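Local coordinates for circadian clock oscillator protein KaiA (Nostoc sp., PDB 1R5Q) that probably stimulates autophosphorylation of the clock protein KaiC as a key component of the cyanobacterial KaiABC circadian oscillator, at residues I48-P51 and E52-I56; L83-I86 and D87-H91. One frame throughout, in Å; residues are numbered along the deposited sequence.

Contact 1 of 2, residues I48-P51 and E52-I56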
ATOM      1  N   ILE A  48       9.997  -6.464  -1.221  1.00 31.88           N
ATOM      2  CA  ILE A  48       8.789  -6.774  -1.966  1.00 32.16           C
ATOM      3  C   ILE A  48       8.787  -6.004  -3.285  1.00 32.17           C
ATOM      4  O   ILE A  48       9.006  -4.803  -3.286  1.00 31.92           O
ATOM      5  CB  ILE A  48       7.557  -6.395  -1.135  1.00 32.57           C
ATOM      6  CG1 ILE A  48       7.449  -7.373   0.046  1.00 35.01           C
ATOM      7  CG2 ILE A  48       6.298  -6.421  -2.020  1.00 32.49           C
ATOM      8  CD1 ILE A  48       6.807  -6.770   1.238  1.00 35.53           C
ATOM      9  N   PRO A  49       8.560  -6.697  -4.411  1.00 31.64           N
ATOM     10  CA  PRO A  49       8.530  -6.096  -5.743  1.00 32.76           C
ATOM     11  C   PRO A  49       7.330  -5.149  -5.879  1.00 31.75           C
ATOM     12  O   PRO A  49       6.269  -5.385  -5.306  1.00 30.56           O
ATOM     13  CB  PRO A  49       8.397  -7.301  -6.684  1.00 32.14           C
ATOM     14  CG  PRO A  49       8.833  -8.477  -5.872  1.00 34.96           C
ATOM     15  CD  PRO A  49       8.321  -8.150  -4.491  1.00 33.51           C
ATOM     16  N   VAL A  50       7.498  -4.093  -6.655  1.00 32.28           N
ATOM     17  CA  VAL A  50       6.414  -3.140  -6.851  1.00 31.61           C
ATOM     18  C   VAL A  50       5.147  -3.788  -7.422  1.00 31.32           C
ATOM     19  O   VAL A  50       4.050  -3.468  -6.992  1.00 31.11           O
ATOM     20  CB  VAL A  50       6.890  -1.957  -7.746  1.00 34.12           C
ATOM     21  CG1 VAL A  50       5.699  -1.094  -8.171  1.00 32.88           C
ATOM     22  CG2 VAL A  50       7.890  -1.110  -6.961  1.00 34.56           C
ATOM     23  N   PRO A  51       5.276  -4.737  -8.370  1.00 33.15           N
ATOM     24  CA  PRO A  51       4.040  -5.345  -8.903  1.00 34.13           C
ATOM     25  C   PRO A  51       3.134  -5.952  -7.830  1.00 35.08           C
ATOM     26  O   PRO A  51       1.909  -6.002  -7.997  1.00 34.49           O
ATOM     27  CB  PRO A  51       4.555  -6.408  -9.876  1.00 33.99           C
ATOM     28  CG  PRO A  51       5.848  -5.776 -10.391  1.00 35.09           C
ATOM     29  CD  PRO A  51       6.466  -5.217  -9.102  1.00 32.53           C
ATOM     30  N   GLU A  52       3.734  -6.405  -6.734  1.00 33.98           N
ATOM     31  CA  GLU A  52       2.974  -6.996  -5.643  1.00 35.70           C
ATOM     32  C   GLU A  52       2.204  -5.918  -4.903  1.00 34.32           C
ATOM     33  O   GLU A  52       1.094  -6.147  -4.453  1.00 31.95           O
ATOM     34  CB  GLU A  52       3.895  -7.723  -4.657  1.00 38.56           C
ATOM     35  CG  GLU A  52       4.580  -8.934  -5.252  1.00 45.56           C
ATOM     36  CD  GLU A  52       4.327 -10.180  -4.425  1.00 50.66           C
ATOM     37  OE1 GLU A  52       5.309 -10.756  -3.885  1.00 52.92           O
ATOM     38  OE2 GLU A  52       3.137 -10.571  -4.310  1.00 52.31           O
ATOM     39  N   ILE A  53       2.810  -4.741  -4.773  1.00 33.26           N
ATOM     40  CA  ILE A  53       2.144  -3.643  -4.093  1.00 32.24           C
ATOM     41  C   ILE A  53       0.981  -3.192  -4.953  1.00 33.01           C
ATOM     42  O   ILE A  53      -0.093  -2.857  -4.441  1.00 32.75           O
ATOM     43  CB  ILE A  53       3.096  -2.447  -3.879  1.00 33.07           C
ATOM     44  CG1 ILE A  53       4.238  -2.863  -2.948  1.00 32.53           C
ATOM     45  CG2 ILE A  53       2.321  -1.268  -3.263  1.00 34.05           C
ATOM     46  CD1 ILE A  53       5.336  -1.813  -2.822  1.00 36.59           C
ATOM     47  N   ILE A  54       1.192  -3.196  -6.265  1.00 30.99           N
ATOM     48  CA  ILE A  54       0.148  -2.761  -7.168  1.00 33.59           C
ATOM     49  C   ILE A  54      -1.004  -3.742  -7.118  1.00 35.02           C
ATOM     50  O   ILE A  54      -2.164  -3.348  -7.232  1.00 34.00           O
ATOM     51  CB  ILE A  54       0.671  -2.618  -8.615  1.00 32.33           C
ATOM     52  CG1 ILE A  54       1.663  -1.445  -8.685  1.00 34.20           C
ATOM     53  CG2 ILE A  54      -0.491  -2.386  -9.580  1.00 34.90           C
ATOM     54  CD1 ILE A  54       2.158  -1.128 -10.087  1.00 33.09           C
ATOM     55  N   GLU A  55      -0.684  -5.023  -6.928  1.00 35.75           N
ATOM     56  CA  GLU A  55      -1.713  -6.050  -6.869  1.00 36.14           C
ATOM     57  C   GLU A  55      -2.547  -5.893  -5.597  1.00 34.61           C
ATOM     58  O   GLU A  55      -3.759  -6.055  -5.632  1.00 34.62           O
ATOM     59  CB  GLU A  55      -1.075  -7.437  -6.936  1.00 39.95           C
ATOM     60  CG  GLU A  55      -2.043  -8.513  -7.346  1.00 46.39           C
ATOM     61  CD  GLU A  55      -1.427  -9.882  -7.263  1.00 49.95           C
ATOM     62  OE1 GLU A  55      -1.387 -10.453  -6.143  1.00 52.56           O
ATOM     63  OE2 GLU A  55      -0.971 -10.376  -8.318  1.00 51.97           O
ATOM     64  N   ILE A  56      -1.895  -5.576  -4.485  1.00 33.03           N
ATOM     65  CA  ILE A  56      -2.589  -5.353  -3.224  1.00 33.13           C
ATOM     66  C   ILE A  56      -3.563  -4.177  -3.416  1.00 34.34           C
ATOM     67  O   ILE A  56      -4.731  -4.256  -3.018  1.00 33.29           O
ATOM     68  CB  ILE A  56      -1.588  -5.057  -2.090  1.00 33.12           C
ATOM     69  CG1 ILE A  56      -0.891  -6.365  -1.670  1.00 33.19           C
ATOM     70  CG2 ILE A  56      -2.296  -4.433  -0.892  1.00 34.64           C
ATOM     71  CD1 ILE A  56       0.247  -6.173  -0.712  1.00 29.88           C
TER

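Contact 2 of 2, residues L83-I86 and D87-H91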
ATOM      1  N   LEU A  83      -4.218   8.296  -6.536  1.00 29.27           N
ATOM      2  CA  LEU A  83      -3.396   9.323  -5.894  1.00 30.16           C
ATOM      3  C   LEU A  83      -2.598   8.662  -4.765  1.00 28.97           C
ATOM      4  O   LEU A  83      -1.412   8.950  -4.546  1.00 27.18           O
ATOM      5  CB  LEU A  83      -4.284  10.432  -5.306  1.00 31.93           C
ATOM      6  CG  LEU A  83      -4.974  11.317  -6.356  1.00 33.20           C
ATOM      7  CD1 LEU A  83      -5.974  12.274  -5.690  1.00 34.09           C
ATOM      8  CD2 LEU A  83      -3.914  12.103  -7.107  1.00 32.62           C
ATOM      9  N   THR A  84      -3.289   7.800  -4.034  1.00 27.77           N
ATOM     10  CA  THR A  84      -2.696   7.052  -2.945  1.00 28.05           C
ATOM     11  C   THR A  84      -1.545   6.187  -3.476  1.00 27.44           C
ATOM     12  O   THR A  84      -0.462   6.148  -2.892  1.00 28.08           O
ATOM     13  CB  THR A  84      -3.717   6.100  -2.301  1.00 30.13           C
ATOM     14  OG1 THR A  84      -4.860   6.853  -1.841  1.00 31.23           O
ATOM     15  CG2 THR A  84      -3.055   5.360  -1.128  1.00 29.37           C
ATOM     16  N   LEU A  85      -1.785   5.493  -4.578  1.00 25.32           N
ATOM     17  CA  LEU A  85      -0.759   4.621  -5.142  1.00 26.82           C
ATOM     18  C   LEU A  85       0.452   5.435  -5.604  1.00 25.92           C
ATOM     19  O   LEU A  85       1.602   5.038  -5.409  1.00 25.18           O
ATOM     20  CB  LEU A  85      -1.337   3.810  -6.302  1.00 26.25           C
ATOM     21  CG  LEU A  85      -0.387   2.799  -6.970  1.00 27.81           C
ATOM     22  CD1 LEU A  85       0.216   1.835  -5.922  1.00 27.12           C
ATOM     23  CD2 LEU A  85      -1.160   2.029  -8.043  1.00 26.93           C
ATOM     24  N   ILE A  86       0.194   6.577  -6.222  1.00 24.39           N
ATOM     25  CA  ILE A  86       1.285   7.437  -6.645  1.00 25.89           C
ATOM     26  C   ILE A  86       2.132   7.841  -5.442  1.00 25.50           C
ATOM     27  O   ILE A  86       3.367   7.778  -5.485  1.00 25.03           O
ATOM     28  CB  ILE A  86       0.759   8.726  -7.336  1.00 26.29           C
ATOM     29  CG1 ILE A  86       0.232   8.373  -8.741  1.00 26.12           C
ATOM     30  CG2 ILE A  86       1.897   9.777  -7.422  1.00 25.34           C
ATOM     31  CD1 ILE A  86      -0.674   9.447  -9.351  1.00 27.40           C
ATOM     32  N   ASP A  87       1.453   8.245  -4.375  1.00 27.22           N
ATOM     33  CA  ASP A  87       2.091   8.705  -3.144  1.00 28.81           C
ATOM     34  C   ASP A  87       2.962   7.599  -2.525  1.00 29.81           C
ATOM     35  O   ASP A  87       4.074   7.849  -2.057  1.00 29.82           O
ATOM     36  CB  ASP A  87       0.992   9.143  -2.174  1.00 31.10           C
ATOM     37  CG  ASP A  87       1.504   9.994  -1.010  1.00 34.67           C
ATOM     38  OD1 ASP A  87       0.651  10.517  -0.267  1.00 34.64           O
ATOM     39  OD2 ASP A  87       2.730  10.142  -0.824  1.00 35.26           O
ATOM     40  N   ILE A  88       2.448   6.374  -2.550  1.00 28.75           N
ATOM     41  CA  ILE A  88       3.143   5.215  -1.996  1.00 27.47           C
ATOM     42  C   ILE A  88       4.381   4.891  -2.825  1.00 26.06           C
ATOM     43  O   ILE A  88       5.482   4.711  -2.284  1.00 26.50           O
ATOM     44  CB  ILE A  88       2.183   3.984  -1.982  1.00 28.86           C
ATOM     45  CG1 ILE A  88       1.155   4.144  -0.853  1.00 30.05           C
ATOM     46  CG2 ILE A  88       2.980   2.669  -1.882  1.00 27.81           C
ATOM     47  CD1 ILE A  88       1.762   4.067   0.519  1.00 32.10           C
ATOM     48  N   LEU A  89       4.207   4.830  -4.143  1.00 24.86           N
ATOM     49  CA  LEU A  89       5.329   4.529  -5.024  1.00 26.44           C
ATOM     50  C   LEU A  89       6.414   5.605  -4.994  1.00 26.55           C
ATOM     51  O   LEU A  89       7.593   5.285  -5.095  1.00 27.78           O
ATOM     52  CB  LEU A  89       4.851   4.291  -6.457  1.00 27.24           C
ATOM     53  CG  LEU A  89       3.960   3.053  -6.658  1.00 29.09           C
ATOM     54  CD1 LEU A  89       3.526   2.936  -8.118  1.00 26.74           C
ATOM     55  CD2 LEU A  89       4.726   1.800  -6.225  1.00 30.69           C
ATOM     56  N   ALA A  90       6.017   6.866  -4.872  1.00 26.45           N
ATOM     57  CA  ALA A  90       6.970   7.974  -4.802  1.00 27.45           C
ATOM     58  C   ALA A  90       7.801   7.830  -3.516  1.00 28.44           C
ATOM     59  O   ALA A  90       9.016   8.057  -3.521  1.00 26.92           O
ATOM     60  CB  ALA A  90       6.229   9.321  -4.784  1.00 26.72           C
ATOM     61  N   HIS A  91       7.132   7.495  -2.407  1.00 28.20           N
ATOM     62  CA  HIS A  91       7.822   7.308  -1.125  1.00 28.86           C
ATOM     63  C   HIS A  91       8.745   6.099  -1.178  1.00 28.10           C
ATOM     64  O   HIS A  91       9.834   6.115  -0.619  1.00 28.81           O
ATOM     65  CB  HIS A  91       6.826   7.113   0.024  1.00 31.59           C
ATOM     66  CG  HIS A  91       6.301   8.396   0.581  1.00 36.64           C
ATOM     67  ND1 HIS A  91       5.376   9.171  -0.084  1.00 37.23           N
ATOM     68  CD2 HIS A  91       6.618   9.071   1.711  1.00 39.14           C
ATOM     69  CE1 HIS A  91       5.147  10.269   0.611  1.00 39.17           C
ATOM     70  NE2 HIS A  91       5.888  10.235   1.705  1.00 40.17           N
TER

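Contact 1 of 2, residues I48-P51 and E52-I56
Val50 and Ile54 are joined by a backbone hydrogen bond, Ile54 N to Val50 O at 3.0 Å, which opens the i to i+4 pattern of helix 50-67. Ile53 N also approaches Val50 O, at 2.8 Å but with a bent N-H (121°), so that bond is weak. One residue on, Glu55 N donates to Pro51 O at 3.0 Å. Pro49 occupies the N-cap position of helix 50-67, and its carbonyl O takes the amide of Glu52 at 3.1 Å, from above the carbonyl plane. Pro51 follows in the first turn, where a residue without an N-H costs the helix no bond. The Glu52 side chain turns back along the ring of Pro49: CG lies beside the backbone N (chi1 -66°), which sets it 3.9 Å from Pro49 CD, the two side chains running side by side. Ile48 meets this chain at roughly a right angle, its CG2 being 3.8 Å from Glu52 CB and a looser 4.2 Å from Ile53 CG1. On another side of the turn, Val50 CG1 packs against Ile54 CD1 at 4.0 Å. Helix 8-24 covers Ile48 and Glu52 through Leu14 and Leu11, while Ile53 rests on Leu92 of helix 82-100.

Contact 2 of 2, residues L83-I86 and D87-H91
Leu85 and Leu89 reach each other through different first torsions: Leu85 swings CG away from its own N, beside the carbonyl carbon (chi1 -178°), whereas Leu89 keeps CG beside the backbone N (chi1 -65°) and leans back along the helix. Leu85 CD1 thereby comes to 4.0 Å from Leu89 CG, the two chains crossing at a slant. Leu89 CG also sits 3.3 Å from Leu85 O, the same carbonyl that takes the Leu89 amide in a nearly straight bond (N-H...O 171°). This is the regular i to i+4 pattern of an alpha helix, here near the start of helix 82-100 of the four-helix bundle, and Asp87, Ile88 and Ala90 repeat it. Shortening Leu89 to an alanine is likely to leave Leu85 CD1 without its neighbour and to open a gap facing Val50 of helix 50-67. Further round the helix, Asp87 O is gripped twice, by His91 N at 3.1 Å and by His91 ND1 at 2.7 Å; the two donors arrive from opposite faces of the carbonyl plane. With the oxygen close to the imidazole plane, this bond should restrain the ring's rotation. Asp87 OD1 is hydrogen-bonded to Tyr25 OH, and Ile88 turns into the core among Tyr18, Phe39 and Ile40.

How the contacts relate
Contacts 1 and 2 belong to consecutive helices of the four-helix bundle of the KaiA C-terminal domain, helix 50-67 and helix 82-100, and their centres lie about 12 Å apart. The two touch directly: Val50 CG1 of contact 1 packs on Leu89 CD2 of contact 2 at 3.6 Å, and Ile53 CG2 approaches Ile88 CG2 at 4.2 Å. Val50 and Leu89 thus each have a partner on their own helix and one on the other. Helix 8-24 is shared as well, since its Tyr18 touches Ile56 of residues 52-56 and also Thr84, Leu85 and Ile88. The domain is thought to mediate homodimerization and KaiC binding; neither partner is present in this single-chain model.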